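Bradyzoite pseudokinase 1 (Toxoplasma gondii, PDB 6M7Z) regulates membrane ultrastructure of the parasitophorous vacuole, probably as a divergent protein kinase that lacks the glycine-rich loop. Local coordinates at residues S77-I83 against F120-H126; I101-S106 against L160-L165; H143-Q147 against A260-L266; V177-V183 against A309-R313. All blocks are in the same frame, centred on the assembly; numbering follows the deposited sequence.

Interaction 1: residues S77-I83 against F120-H126. With EDO (1,2-ethanediol), chain H.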
loop_
_atom_site.group_PDB
_atom_site.type_symbol
_atom_site.label_atom_id
_atom_site.label_comp_id
_atom_site.label_asym_id
_atom_site.label_seq_id
_atom_site.Cartn_x
_atom_site.Cartn_y
_atom_site.Cartn_z
ATOM N N SER A 77 5.943 -11.534 2.133
ATOM C CA SER A 77 6.333 -11.217 0.767
ATOM C C SER A 77 7.540 -10.277 0.781
ATOM O O SER A 77 7.739 -9.500 1.698
ATOM C CB SER A 77 5.184 -10.637 -0.004
ATOM O OG SER A 77 4.713 -9.470 0.645
ATOM N N ALA A 78 8.374 -10.423 -0.241
ATOM C CA ALA A 78 9.580 -9.632 -0.395
ATOM C C ALA A 78 9.453 -8.783 -1.664
ATOM O O ALA A 78 9.103 -9.268 -2.727
ATOM C CB ALA A 78 10.778 -10.535 -0.455
ATOM N N LYS A 79 9.693 -7.488 -1.507
ATOM C CA LYS A 79 9.804 -6.547 -2.597
ATOM C C LYS A 79 11.294 -6.348 -2.873
ATOM O O LYS A 79 12.030 -5.865 -2.011
ATOM C CB LYS A 79 9.110 -5.246 -2.178
ATOM C CG LYS A 79 8.513 -4.445 -3.305
ATOM C CD LYS A 79 7.769 -3.182 -2.859
ATOM C CE LYS A 79 6.482 -3.421 -2.098
ATOM N NZ LYS A 79 6.132 -2.271 -1.227
ATOM N N VAL A 80 11.745 -6.722 -4.063
ATOM C CA VAL A 80 13.164 -6.675 -4.392
ATOM C C VAL A 80 13.388 -5.702 -5.555
ATOM O O VAL A 80 12.569 -5.615 -6.464
ATOM C CB VAL A 80 13.716 -8.071 -4.717
ATOM C CG1 VAL A 80 13.367 -9.039 -3.620
ATOM C CG2 VAL A 80 13.232 -8.616 -6.029
ATOM N N ARG A 81 14.499 -4.967 -5.497
ATOM C CA ARG A 81 14.913 -4.049 -6.551
ATOM C C ARG A 81 16.414 -4.239 -6.799
ATOM O O ARG A 81 17.209 -4.411 -5.856
ATOM C CB ARG A 81 14.681 -2.582 -6.178
ATOM C CG ARG A 81 13.249 -2.073 -6.306
ATOM C CD ARG A 81 13.111 -0.586 -6.113
ATOM N NE ARG A 81 12.013 0.045 -6.854
ATOM C CZ ARG A 81 10.793 0.264 -6.367
ATOM N NH1 ARG A 81 10.433 -0.295 -5.222
ATOM N NH2 ARG A 81 9.958 1.077 -7.003
ATOM N N LEU A 82 16.792 -4.173 -8.077
ATOM C CA LEU A 82 18.173 -4.229 -8.487
ATOM C C LEU A 82 18.857 -2.913 -8.094
ATOM O O LEU A 82 18.352 -1.841 -8.401
ATOM C CB LEU A 82 18.206 -4.441 -10.000
ATOM C CG LEU A 82 19.523 -4.963 -10.574
ATOM C CD1 LEU A 82 19.815 -6.379 -10.088
ATOM C CD2 LEU A 82 19.518 -4.891 -12.096
ATOM N N ILE A 83 19.981 -3.007 -7.378
ATOM C CA ILE A 83 20.787 -1.833 -7.036
ATOM C C ILE A 83 21.420 -1.277 -8.320
ATOM O O ILE A 83 22.073 -1.999 -9.066
ATOM C CB ILE A 83 21.862 -2.176 -5.994
ATOM C CG1 ILE A 83 21.227 -2.495 -4.631
ATOM C CG2 ILE A 83 22.888 -1.052 -5.904
ATOM C CD1 ILE A 83 22.197 -3.148 -3.643
ATOM N N PHE A 120 23.489 -7.271 -4.708
ATOM C CA PHE A 120 22.956 -6.557 -5.914
ATOM C C PHE A 120 21.469 -6.174 -5.795
ATOM O O PHE A 120 20.946 -5.569 -6.728
ATOM C CB PHE A 120 23.140 -7.412 -7.172
ATOM C CG PHE A 120 24.392 -8.249 -7.169
ATOM C CD1 PHE A 120 25.642 -7.665 -7.369
ATOM C CD2 PHE A 120 24.321 -9.617 -6.946
ATOM C CE1 PHE A 120 26.798 -8.435 -7.367
ATOM C CE2 PHE A 120 25.478 -10.388 -6.940
ATOM C CZ PHE A 120 26.713 -9.798 -7.159
ATOM N N LEU A 121 20.809 -6.517 -4.677
ATOM C CA LEU A 121 19.391 -6.261 -4.484
ATOM C C LEU A 121 19.158 -5.540 -3.159
ATOM O O LEU A 121 19.867 -5.791 -2.207
ATOM C CB LEU A 121 18.635 -7.595 -4.462
ATOM C CG LEU A 121 18.752 -8.455 -5.719
ATOM C CD1 LEU A 121 18.137 -9.820 -5.489
ATOM C CD2 LEU A 121 18.111 -7.764 -6.924
ATOM N N THR A 122 18.127 -4.688 -3.101
ATOM C CA THR A 122 17.528 -4.288 -1.825
ATOM C C THR A 122 16.222 -5.065 -1.620
ATOM O O THR A 122 15.584 -5.473 -2.612
ATOM C CB THR A 122 17.266 -2.780 -1.775
ATOM O OG1 THR A 122 16.319 -2.434 -2.802
ATOM C CG2 THR A 122 18.534 -1.969 -1.946
ATOM N N TYR A 123 15.842 -5.263 -0.349
ATOM C CA TYR A 123 14.689 -6.049 0.036
ATOM C C TYR A 123 13.818 -5.257 1.029
ATOM O O TYR A 123 14.338 -4.593 1.921
ATOM C CB TYR A 123 15.088 -7.346 0.736
ATOM C CG TYR A 123 15.955 -8.301 -0.037
ATOM C CD1 TYR A 123 17.300 -8.046 -0.243
ATOM C CD2 TYR A 123 15.456 -9.501 -0.484
ATOM C CE1 TYR A 123 18.112 -8.931 -0.928
ATOM C CE2 TYR A 123 16.250 -10.404 -1.178
ATOM C CZ TYR A 123 17.588 -10.128 -1.380
ATOM O OH TYR A 123 18.379 -11.011 -2.058
ATOM N N ILE A 124 12.496 -5.334 0.863
ATOM C CA ILE A 124 11.537 -4.936 1.857
ATOM C C ILE A 124 10.594 -6.117 2.078
ATOM O O ILE A 124 10.002 -6.613 1.131
ATOM C CB ILE A 124 10.718 -3.696 1.441
ATOM C CG1 ILE A 124 11.599 -2.493 1.142
ATOM C CG2 ILE A 124 9.662 -3.361 2.505
ATOM C CD1 ILE A 124 10.803 -1.254 0.793
ATOM N N PHE A 125 10.443 -6.533 3.331
ATOM C CA PHE A 125 9.537 -7.597 3.669
ATOM C C PHE A 125 8.210 -6.979 4.141
ATOM O O PHE A 125 8.178 -5.937 4.803
ATOM C CB PHE A 125 10.206 -8.538 4.669
ATOM C CG PHE A 125 11.326 -9.359 4.071
ATOM C CD1 PHE A 125 12.618 -8.864 4.003
ATOM C CD2 PHE A 125 11.077 -10.614 3.531
ATOM C CE1 PHE A 125 13.634 -9.603 3.411
ATOM C CE2 PHE A 125 12.092 -11.347 2.935
ATOM C CZ PHE A 125 13.377 -10.847 2.882
ATOM N N HIS A 126 7.110 -7.617 3.739
ATOM C CA HIS A 126 5.760 -7.251 4.120
ATOM C C HIS A 126 5.032 -8.492 4.606
ATOM O O HIS A 126 5.381 -9.600 4.222
ATOM C CB HIS A 126 4.980 -6.662 2.935
ATOM C CG HIS A 126 5.526 -5.382 2.419
ATOM N ND1 HIS A 126 5.551 -4.243 3.179
ATOM C CD2 HIS A 126 6.047 -5.063 1.216
ATOM C CE1 HIS A 126 6.085 -3.263 2.466
ATOM N NE2 HIS A 126 6.415 -3.749 1.261
HETATM C C1 EDO H . 13.170 -2.058 -2.604
HETATM O O1 EDO H . 13.313 -3.444 -2.235
HETATM C C2 EDO H . 11.702 -1.786 -2.930
HETATM O O2 EDO H . 11.451 -0.414 -3.277
#
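Lys79 and His126 meet on one face of an antiparallel strand pair whose axes run at 158°. The lysine can be followed outward: CB lies 3.7 Å from Ile124 O, CG and CD pass the C2 carbon of the bound ethanediol, and a bend at chi3 (-69°) brings CE within 3.4 Å of His126 NE2. NZ then donates to that NE2 at 2.9 Å, tilted 30° from the ring plane, and also makes a salt bridge with Glu94, while His126 ND1 bonds to Pro111 O. Lys79 and Ile124 form an antiparallel hydrogen-bonded pair, Lys79 N reaching Ile124 O at 2.8 Å almost in line, and the diol oxygen O1 donates to Lys79 O. On the opposite face Ala78 CB touches Phe125 CE2 at 3.7 Å, while Val80 lies alongside Tyr123. These are the central strands of the kinase-type N-lobe sheet, 50-54 bordering 76-82 and 114-117 bordering 121-127; helix 88-101 covers the lysine face, and helix 33-39 packs against Ala78, Leu121 and Phe125.

Interaction 2: residues I101-S106 against L160-L165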
loop_
_atom_site.group_PDB
_atom_site.type_symbol
_atom_site.label_atom_id
_atom_site.label_comp_id
_atom_site.label_asym_id
_atom_site.label_seq_id
_atom_site.Cartn_x
_atom_site.Cartn_y
_atom_site.Cartn_z
ATOM N N ILE A 101 10.655 8.054 7.844
ATOM C CA ILE A 101 9.570 9.023 7.632
ATOM C C ILE A 101 8.206 8.497 8.102
ATOM O O ILE A 101 7.437 9.238 8.703
ATOM C CB ILE A 101 9.546 9.473 6.160
ATOM C CG1 ILE A 101 10.865 10.181 5.836
ATOM C CG2 ILE A 101 8.318 10.337 5.871
ATOM C CD1 ILE A 101 10.799 11.127 4.648
ATOM N N LEU A 102 7.897 7.231 7.829
ATOM C CA LEU A 102 6.633 6.659 8.222
ATOM C C LEU A 102 6.749 6.158 9.658
ATOM O O LEU A 102 7.742 5.527 10.020
ATOM C CB LEU A 102 6.270 5.527 7.254
ATOM C CG LEU A 102 6.192 5.920 5.781
ATOM C CD1 LEU A 102 6.062 4.666 4.917
ATOM C CD2 LEU A 102 5.035 6.900 5.539
ATOM N N PRO A 103 5.736 6.408 10.513
ATOM C CA PRO A 103 5.685 5.788 11.838
ATOM C C PRO A 103 5.802 4.259 11.740
ATOM O O PRO A 103 5.466 3.689 10.711
ATOM C CB PRO A 103 4.299 6.168 12.379
ATOM C CG PRO A 103 3.895 7.390 11.581
ATOM C CD PRO A 103 4.575 7.268 10.230
ATOM N N LYS A 104 6.260 3.622 12.820
ATOM C CA LYS A 104 6.529 2.189 12.827
ATOM C C LYS A 104 5.245 1.422 12.487
ATOM O O LYS A 104 5.321 0.401 11.822
ATOM C CB LYS A 104 7.164 1.798 14.173
ATOM C CG LYS A 104 7.141 0.329 14.592
ATOM C CD LYS A 104 8.155 -0.574 13.934
ATOM C CE LYS A 104 7.898 -2.019 14.295
ATOM N NZ LYS A 104 8.771 -2.939 13.532
ATOM N N ARG A 105 4.084 1.893 12.955
ATOM C CA ARG A 105 2.822 1.335 12.471
ATOM C C ARG A 105 1.749 2.432 12.443
ATOM O O ARG A 105 1.170 2.792 13.463
ATOM C CB ARG A 105 2.391 0.119 13.311
ATOM C CG ARG A 105 3.356 -1.058 13.424
ATOM C CD ARG A 105 3.358 -2.019 12.233
ATOM N NE ARG A 105 4.127 -3.229 12.488
ATOM C CZ ARG A 105 5.249 -3.594 11.858
ATOM N NH1 ARG A 105 5.813 -2.816 10.948
ATOM N NH2 ARG A 105 5.801 -4.761 12.131
ATOM N N SER A 106 1.570 3.028 11.259
ATOM C CA SER A 106 0.341 3.704 10.884
ATOM C C SER A 106 -0.658 2.608 10.553
ATOM O O SER A 106 -0.373 1.769 9.705
ATOM C CB SER A 106 0.541 4.625 9.713
ATOM O OG SER A 106 1.572 5.566 9.952
ATOM N N LEU A 160 -1.805 9.439 5.115
ATOM C CA LEU A 160 -0.564 9.711 4.394
ATOM C C LEU A 160 -0.373 11.225 4.221
ATOM O O LEU A 160 0.726 11.746 4.407
ATOM C CB LEU A 160 -0.586 8.992 3.043
ATOM C CG LEU A 160 0.730 9.011 2.265
ATOM C CD1 LEU A 160 1.816 8.187 2.955
ATOM C CD2 LEU A 160 0.505 8.492 0.860
ATOM N N HIS A 161 -1.448 11.934 3.869
ATOM C CA HIS A 161 -1.416 13.407 3.748
ATOM C C HIS A 161 -0.982 14.056 5.072
ATOM O O HIS A 161 -0.194 14.993 5.050
ATOM C CB HIS A 161 -2.761 13.940 3.220
ATOM C CG HIS A 161 -3.004 13.612 1.785
ATOM N ND1 HIS A 161 -4.160 13.973 1.130
ATOM C CD2 HIS A 161 -2.261 12.927 0.890
ATOM C CE1 HIS A 161 -4.080 13.610 -0.135
ATOM N NE2 HIS A 161 -2.948 12.921 -0.289
ATOM N N ASN A 162 -1.454 13.525 6.211
ATOM C CA ASN A 162 -1.110 14.049 7.548
ATOM C C ASN A 162 0.398 13.944 7.844
ATOM O O ASN A 162 0.886 14.655 8.709
ATOM C CB ASN A 162 -1.877 13.338 8.668
ATOM C CG ASN A 162 -3.368 13.641 8.665
ATOM O OD1 ASN A 162 -3.821 14.601 8.035
ATOM N ND2 ASN A 162 -4.156 12.816 9.345
ATOM N N LEU A 163 1.125 13.060 7.158
ATOM C CA LEU A 163 2.584 12.939 7.318
ATOM C C LEU A 163 3.320 13.849 6.319
ATOM O O LEU A 163 4.547 13.822 6.249
ATOM C CB LEU A 163 3.008 11.483 7.100
ATOM C CG LEU A 163 2.427 10.458 8.068
ATOM C CD1 LEU A 163 2.605 9.015 7.550
ATOM C CD2 LEU A 163 3.099 10.611 9.421
ATOM N N GLY A 164 2.573 14.627 5.526
ATOM C CA GLY A 164 3.137 15.545 4.543
ATOM C C GLY A 164 3.521 14.864 3.230
ATOM O O GLY A 164 4.404 15.358 2.509
ATOM N N LEU A 165 2.869 13.742 2.892
ATOM C CA LEU A 165 3.212 12.966 1.693
ATOM C C LEU A 165 1.985 12.841 0.780
ATOM O O LEU A 165 0.882 12.506 1.240
ATOM C CB LEU A 165 3.710 11.575 2.105
ATOM C CG LEU A 165 5.058 11.536 2.828
ATOM C CD1 LEU A 165 5.334 10.151 3.387
ATOM C CD2 LEU A 165 6.188 11.967 1.904
#
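Leu163 sets CD2 against the CD corner of the Pro103 ring, 3.7 Å away, with Leu163 CD1 almost as near to the same carbon. That second methyl also meets Leu102 CD2 at 3.8 Å, where the two leucine side chains cross at about a right angle. Leu163 CG stands anti to its own carbonyl carbon (chi1 -62°), which carries both methyls to Pro103 and Leu102. One branch of Leu102 does most of its share: CD2 lies 3.9 Å from Leu165 CD1 as well, and more distantly approaches Leu160 CD1. Ile101 adds CG2 against Leu165 CD1 at 3.9 Å. No hydrogen bond crosses between the segments.

Behind this shell Gly164, with a phi of 82°, is the first residue to leave helical geometry. Gly164 N to His161 O (2.8 Å) and Leu165 N to Leu160 O (3.3 Å) make a Schellman motif; Leu163 N is a second donor to Leu160 O, from the opposite face of its plane. This reversal presents Leu163 and Leu165 to the same neighbour, Leu102. Farther out, Leu102 also touches Leu188, and His161 bonds to Asp233. The contact thus joins the end of helix 88-101 and its following loop to the end of helix 146-161, just before strand 165-166.

Interaction 3: residues H143-Q147 against A260-L266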
loop_
_atom_site.group_PDB
_atom_site.type_symbol
_atom_site.label_atom_id
_atom_site.label_comp_id
_atom_site.label_asym_id
_atom_site.label_seq_id
_atom_site.Cartn_x
_atom_site.Cartn_y
_atom_site.Cartn_z
ATOM N N HIS A 143 -17.281 -9.817 -1.773
ATOM C CA HIS A 143 -18.359 -8.838 -1.905
ATOM C C HIS A 143 -18.338 -7.994 -0.638
ATOM O O HIS A 143 -18.923 -8.350 0.375
ATOM C CB HIS A 143 -19.715 -9.506 -2.204
ATOM C CG HIS A 143 -19.748 -10.311 -3.465
ATOM N ND1 HIS A 143 -19.536 -11.672 -3.444
ATOM C CD2 HIS A 143 -19.875 -9.973 -4.772
ATOM C CE1 HIS A 143 -19.559 -12.147 -4.675
ATOM N NE2 HIS A 143 -19.737 -11.122 -5.508
ATOM N N PRO A 144 -17.612 -6.859 -0.640
ATOM C CA PRO A 144 -17.442 -6.053 0.566
ATOM C C PRO A 144 -18.615 -5.097 0.817
ATOM O O PRO A 144 -19.447 -4.848 -0.075
ATOM C CB PRO A 144 -16.216 -5.210 0.217
ATOM C CG PRO A 144 -16.376 -4.970 -1.273
ATOM C CD PRO A 144 -16.945 -6.270 -1.809
ATOM N N ASP A 145 -18.653 -4.554 2.033
ATOM C CA ASP A 145 -19.433 -3.379 2.347
ATOM C C ASP A 145 -18.761 -2.188 1.637
ATOM O O ASP A 145 -17.668 -1.752 2.010
ATOM C CB ASP A 145 -19.536 -3.230 3.868
ATOM C CG ASP A 145 -20.393 -2.082 4.355
ATOM O OD1 ASP A 145 -20.519 -1.095 3.618
ATOM O OD2 ASP A 145 -20.919 -2.186 5.488
ATOM N N VAL A 146 -19.429 -1.678 0.596
ATOM C CA VAL A 146 -18.916 -0.616 -0.266
ATOM C C VAL A 146 -18.666 0.662 0.552
ATOM O O VAL A 146 -17.679 1.368 0.350
ATOM C CB VAL A 146 -19.884 -0.356 -1.430
ATOM C CG1 VAL A 146 -19.536 0.901 -2.205
ATOM C CG2 VAL A 146 -19.917 -1.551 -2.363
ATOM N N GLN A 147 -19.599 0.973 1.448
ATOM C CA GLN A 147 -19.551 2.190 2.233
ATOM C C GLN A 147 -18.276 2.199 3.092
ATOM O O GLN A 147 -17.557 3.194 3.146
ATOM C CB GLN A 147 -20.811 2.274 3.097
ATOM C CG GLN A 147 -20.882 3.520 3.959
ATOM C CD GLN A 147 -21.885 3.402 5.079
ATOM O OE1 GLN A 147 -22.180 2.309 5.566
ATOM N NE2 GLN A 147 -22.435 4.537 5.468
ATOM N N ALA A 260 -22.545 -8.256 1.103
ATOM C CA ALA A 260 -22.744 -6.979 1.808
ATOM C C ALA A 260 -22.876 -5.809 0.814
ATOM O O ALA A 260 -23.003 -4.650 1.244
ATOM C CB ALA A 260 -21.594 -6.755 2.768
ATOM N N VAL A 261 -22.850 -6.102 -0.496
ATOM C CA VAL A 261 -22.914 -5.077 -1.547
ATOM C C VAL A 261 -24.357 -4.574 -1.661
ATOM O O VAL A 261 -25.236 -5.345 -2.027
ATOM C CB VAL A 261 -22.418 -5.587 -2.916
ATOM C CG1 VAL A 261 -22.596 -4.525 -4.000
ATOM C CG2 VAL A 261 -20.965 -6.058 -2.855
ATOM N N ARG A 262 -24.552 -3.280 -1.371
ATOM C CA ARG A 262 -25.848 -2.600 -1.376
ATOM C C ARG A 262 -25.927 -1.607 -2.542
ATOM O O ARG A 262 -25.006 -0.823 -2.766
ATOM C CB ARG A 262 -26.060 -1.832 -0.069
ATOM C CG ARG A 262 -26.138 -2.693 1.187
ATOM C CD ARG A 262 -26.349 -1.858 2.445
ATOM N NE ARG A 262 -27.537 -1.012 2.363
ATOM C CZ ARG A 262 -27.828 -0.018 3.192
ATOM N NH1 ARG A 262 -27.137 0.154 4.304
ATOM N NH2 ARG A 262 -28.822 0.805 2.889
ATOM N N GLN A 263 -27.064 -1.614 -3.241
ATOM C CA GLN A 263 -27.271 -0.815 -4.435
ATOM C C GLN A 263 -27.291 0.694 -4.114
ATOM O O GLN A 263 -26.825 1.516 -4.920
ATOM C CB GLN A 263 -28.549 -1.251 -5.157
ATOM C CG GLN A 263 -28.658 -0.722 -6.585
ATOM C CD GLN A 263 -27.542 -1.212 -7.483
ATOM O OE1 GLN A 263 -27.043 -2.339 -7.348
ATOM N NE2 GLN A 263 -27.135 -0.358 -8.415
ATOM N N ASP A 264 -27.826 1.072 -2.948
ATOM C CA ASP A 264 -27.930 2.493 -2.578
ATOM C C ASP A 264 -26.530 3.050 -2.255
ATOM O O ASP A 264 -26.241 4.226 -2.545
ATOM C CB ASP A 264 -28.966 2.716 -1.465
ATOM C CG ASP A 264 -28.614 2.143 -0.100
ATOM O OD1 ASP A 264 -28.066 1.015 -0.047
ATOM O OD2 ASP A 264 -28.906 2.825 0.907
ATOM N N HIS A 265 -25.659 2.223 -1.663
ATOM C CA HIS A 265 -24.248 2.600 -1.423
ATOM C C HIS A 265 -23.533 2.864 -2.753
ATOM O O HIS A 265 -22.795 3.834 -2.867
ATOM C CB HIS A 265 -23.510 1.521 -0.609
ATOM C CG HIS A 265 -23.837 1.491 0.851
ATOM N ND1 HIS A 265 -23.420 0.455 1.671
ATOM C CD2 HIS A 265 -24.584 2.310 1.625
ATOM C CE1 HIS A 265 -23.859 0.665 2.897
ATOM N NE2 HIS A 265 -24.578 1.797 2.897
ATOM N N LEU A 266 -23.759 1.996 -3.748
ATOM C CA LEU A 266 -23.104 2.097 -5.066
ATOM C C LEU A 266 -23.495 3.406 -5.764
ATOM O O LEU A 266 -22.634 4.068 -6.354
ATOM C CB LEU A 266 -23.472 0.899 -5.944
ATOM C CG LEU A 266 -22.741 -0.404 -5.636
ATOM C CD1 LEU A 266 -23.327 -1.573 -6.422
ATOM C CD2 LEU A 266 -21.255 -0.270 -5.917
HETATM O O HOH W 1 -22.306 -2.512 0.099
#
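Ala260 points its CB at the backbone of Asp145, 3.7 Å from the aspartate N, while its carbonyl oxygen accepts from a water. That water in turn accepts from Val146 N and, at 2.8 Å, from Arg262 N, thereby joining the start of helix 146-161 to the residue preceding helix 263-276. Val261 follows with one branch in use: CG2 stands anti to its own carbonyl carbon (chi1 176° for CG1), which sets it 3.4 Å from Pro144 O and 3.7 Å from His143 CB.

Arg262 occupies the N-cap position of helix 263-276, as Asp145 does for helix 146-161, so two helix beginnings meet here in the helical C-lobe of the kinase-type fold. The Asp145 cap is weak by its geometry, the Gln147 N to OD1 bond bending to 121°. Asp264 forms a salt bridge with Arg262, whose guanidinium has His265 NE2 over one face.

The two faces of the His265 ring have different neighbours: Arg262 NE, off toward the rim, on one, and Gln147 CB on the other in a CH-pi contact, 3.5 Å from the ring centroid and 17° off the normal. Gln147 NE2 bonds onward to Leu295 O. Leu266 sets CD2 4.0 Å from Val146 CG2, their side chains at about a right angle and both touching Leu248.

Interaction 4: residues V177-V183 against A309-R313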
loop_
_atom_site.group_PDB
_atom_site.type_symbol
_atom_site.label_atom_id
_atom_site.label_comp_id
_atom_site.label_asym_id
_atom_site.label_seq_id
_atom_site.Cartn_x
_atom_site.Cartn_y
_atom_site.Cartn_z
ATOM N N VAL A 177 -5.434 -6.344 1.356
ATOM C CA VAL A 177 -6.127 -6.860 2.504
ATOM C C VAL A 177 -5.141 -7.731 3.277
ATOM O O VAL A 177 -4.647 -8.713 2.739
ATOM C CB VAL A 177 -7.371 -7.670 2.090
ATOM C CG1 VAL A 177 -8.111 -8.196 3.316
ATOM C CG2 VAL A 177 -8.304 -6.865 1.193
ATOM N N LEU A 178 -4.843 -7.351 4.527
ATOM C CA LEU A 178 -3.912 -8.118 5.349
ATOM C C LEU A 178 -4.627 -9.374 5.845
ATOM O O LEU A 178 -5.859 -9.475 5.790
ATOM C CB LEU A 178 -3.410 -7.251 6.507
ATOM C CG LEU A 178 -2.589 -6.018 6.103
ATOM C CD1 LEU A 178 -2.088 -5.271 7.330
ATOM C CD2 LEU A 178 -1.427 -6.410 5.203
ATOM N N PRO A 179 -3.879 -10.408 6.308
ATOM C CA PRO A 179 -4.505 -11.616 6.848
ATOM C C PRO A 179 -5.559 -11.341 7.936
ATOM O O PRO A 179 -6.584 -12.014 7.944
ATOM C CB PRO A 179 -3.324 -12.426 7.366
ATOM C CG PRO A 179 -2.194 -12.002 6.459
ATOM C CD PRO A 179 -2.415 -10.517 6.248
ATOM N N ASP A 180 -5.364 -10.330 8.789
ATOM C CA ASP A 180 -6.359 -10.068 9.836
ATOM C C ASP A 180 -7.590 -9.322 9.277
ATOM O O ASP A 180 -8.533 -9.047 10.030
ATOM C CB ASP A 180 -5.730 -9.371 11.048
ATOM C CG ASP A 180 -5.284 -7.941 10.807
ATOM O OD1 ASP A 180 -5.495 -7.434 9.662
ATOM O OD2 ASP A 180 -4.717 -7.355 11.767
ATOM N N GLY A 181 -7.585 -8.973 7.981
ATOM C CA GLY A 181 -8.739 -8.336 7.304
ATOM C C GLY A 181 -8.657 -6.813 7.241
ATOM O O GLY A 181 -9.556 -6.178 6.656
ATOM N N THR A 182 -7.616 -6.209 7.838
ATOM C CA THR A 182 -7.353 -4.775 7.706
ATOM C C THR A 182 -7.053 -4.461 6.237
ATOM O O THR A 182 -6.314 -5.207 5.595
ATOM C CB THR A 182 -6.154 -4.329 8.556
ATOM O OG1 THR A 182 -6.270 -4.869 9.868
ATOM C CG2 THR A 182 -6.028 -2.825 8.668
ATOM N N VAL A 183 -7.634 -3.374 5.718
ATOM C CA VAL A 183 -7.340 -2.891 4.376
ATOM C C VAL A 183 -6.386 -1.706 4.506
ATOM O O VAL A 183 -6.702 -0.743 5.175
ATOM C CB VAL A 183 -8.623 -2.507 3.622
ATOM C CG1 VAL A 183 -8.327 -1.861 2.285
ATOM C CG2 VAL A 183 -9.538 -3.701 3.453
ATOM N N ALA A 309 -11.860 -1.321 11.023
ATOM C CA ALA A 309 -12.801 -1.667 9.970
ATOM C C ALA A 309 -12.399 -3.000 9.324
ATOM O O ALA A 309 -11.221 -3.325 9.204
ATOM C CB ALA A 309 -12.904 -0.568 8.948
ATOM N N ARG A 310 -13.418 -3.772 8.926
ATOM C CA ARG A 310 -13.255 -5.053 8.270
ATOM C C ARG A 310 -14.290 -5.108 7.148
ATOM O O ARG A 310 -15.297 -5.811 7.233
ATOM C CB ARG A 310 -13.404 -6.189 9.285
ATOM C CG ARG A 310 -12.326 -6.225 10.368
ATOM C CD ARG A 310 -10.963 -6.600 9.826
ATOM N NE ARG A 310 -9.945 -6.738 10.860
ATOM C CZ ARG A 310 -9.332 -5.719 11.456
ATOM N NH1 ARG A 310 -9.615 -4.470 11.114
ATOM N NH2 ARG A 310 -8.427 -5.959 12.391
ATOM N N PRO A 311 -14.062 -4.364 6.044
ATOM C CA PRO A 311 -15.040 -4.258 4.965
ATOM C C PRO A 311 -15.382 -5.590 4.270
ATOM O O PRO A 311 -16.414 -5.666 3.597
ATOM C CB PRO A 311 -14.377 -3.336 3.924
ATOM C CG PRO A 311 -13.191 -2.696 4.633
ATOM C CD PRO A 311 -12.820 -3.632 5.757
ATOM N N PHE A 312 -14.513 -6.607 4.418
ATOM C CA PHE A 312 -14.628 -7.882 3.711
ATOM C C PHE A 312 -15.130 -9.014 4.621
ATOM O O PHE A 312 -15.218 -10.142 4.161
ATOM C CB PHE A 312 -13.291 -8.274 3.073
ATOM C CG PHE A 312 -12.885 -7.429 1.894
ATOM C CD1 PHE A 312 -13.405 -7.675 0.634
ATOM C CD2 PHE A 312 -11.983 -6.380 2.039
ATOM C CE1 PHE A 312 -13.052 -6.883 -0.448
ATOM C CE2 PHE A 312 -11.642 -5.584 0.959
ATOM C CZ PHE A 312 -12.164 -5.848 -0.278
ATOM N N ARG A 313 -15.508 -8.717 5.877
ATOM C CA ARG A 313 -16.251 -9.676 6.733
ATOM C C ARG A 313 -17.748 -9.640 6.378
ATOM O O ARG A 313 -18.261 -8.590 6.023
ATOM C CB ARG A 313 -16.056 -9.336 8.216
ATOM C CG ARG A 313 -15.168 -10.314 8.965
ATOM C CD ARG A 313 -14.851 -9.831 10.374
ATOM N NE ARG A 313 -14.355 -10.875 11.263
ATOM C CZ ARG A 313 -13.610 -10.666 12.351
ATOM N NH1 ARG A 313 -13.111 -9.467 12.601
ATOM N NH2 ARG A 313 -13.358 -11.663 13.181
HETATM O O HOH W 2 -12.116 -6.887 5.850
#
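The loop of the beta hairpin of strands 175-177 and 183-185, with a type I turn from Leu178 to Gly181, meets the C-terminal segment 309-313. At its end Asp180 OD1 accepts from Thr182 N at 3.1 Å, an Asx turn, and from the Thr182 hydroxyl at 2.7 Å, both from the same face of the carboxylate plane. Arg310, bent at chi2 (-69°), lays its CD 3.5 Å from Gly181 C and gives NE to Asp180 O at 2.8 Å, a weak bond at 126°. Thr182 OG1 lies over a guanidinium face, offset toward the rim and not hydrogen-bonded to it, and NH1 turns back to Ala309 O and Gly307 O. A water links Gly181 O with Phe312 N. Beside these, Val183 CG2 meets the Phe312 ring edge 3.8 Å from CE2, and Val177 CG2 approaches the same carbon at 3.6 Å. Asp180 OD2 lies 4.0 Å from Arg310 NH2, well out of the guanidinium plane, so any attraction is probably only long-range, leaving directed bonding to one weak bond and the water bridge.

Interaction 1 is the most buried of the four and has the densest bonding, a strand pair in the sheet of the N-lobe; the others are partly buried and join loops or helix ends. Interactions 2 and 3 use opposite ends of helix 146-161, with nearest atoms about 17 Å apart: the former is almost wholly aliphatic, with no hydrogen bond across it, the latter mixes a bridging water, ring-face contacts and valine packing. Interactions 3 and 4 touch, Asp145 N lying 2.9 Å from Pro311 O in a probable hydrogen bond and Pro144 CB packing on Phe312 CE1, so 143-147 lies between 260-266 and the C-terminal segment. Interactions 1 and 3 stand on opposite sides of the chain's centre, their own centres 36 Å apart.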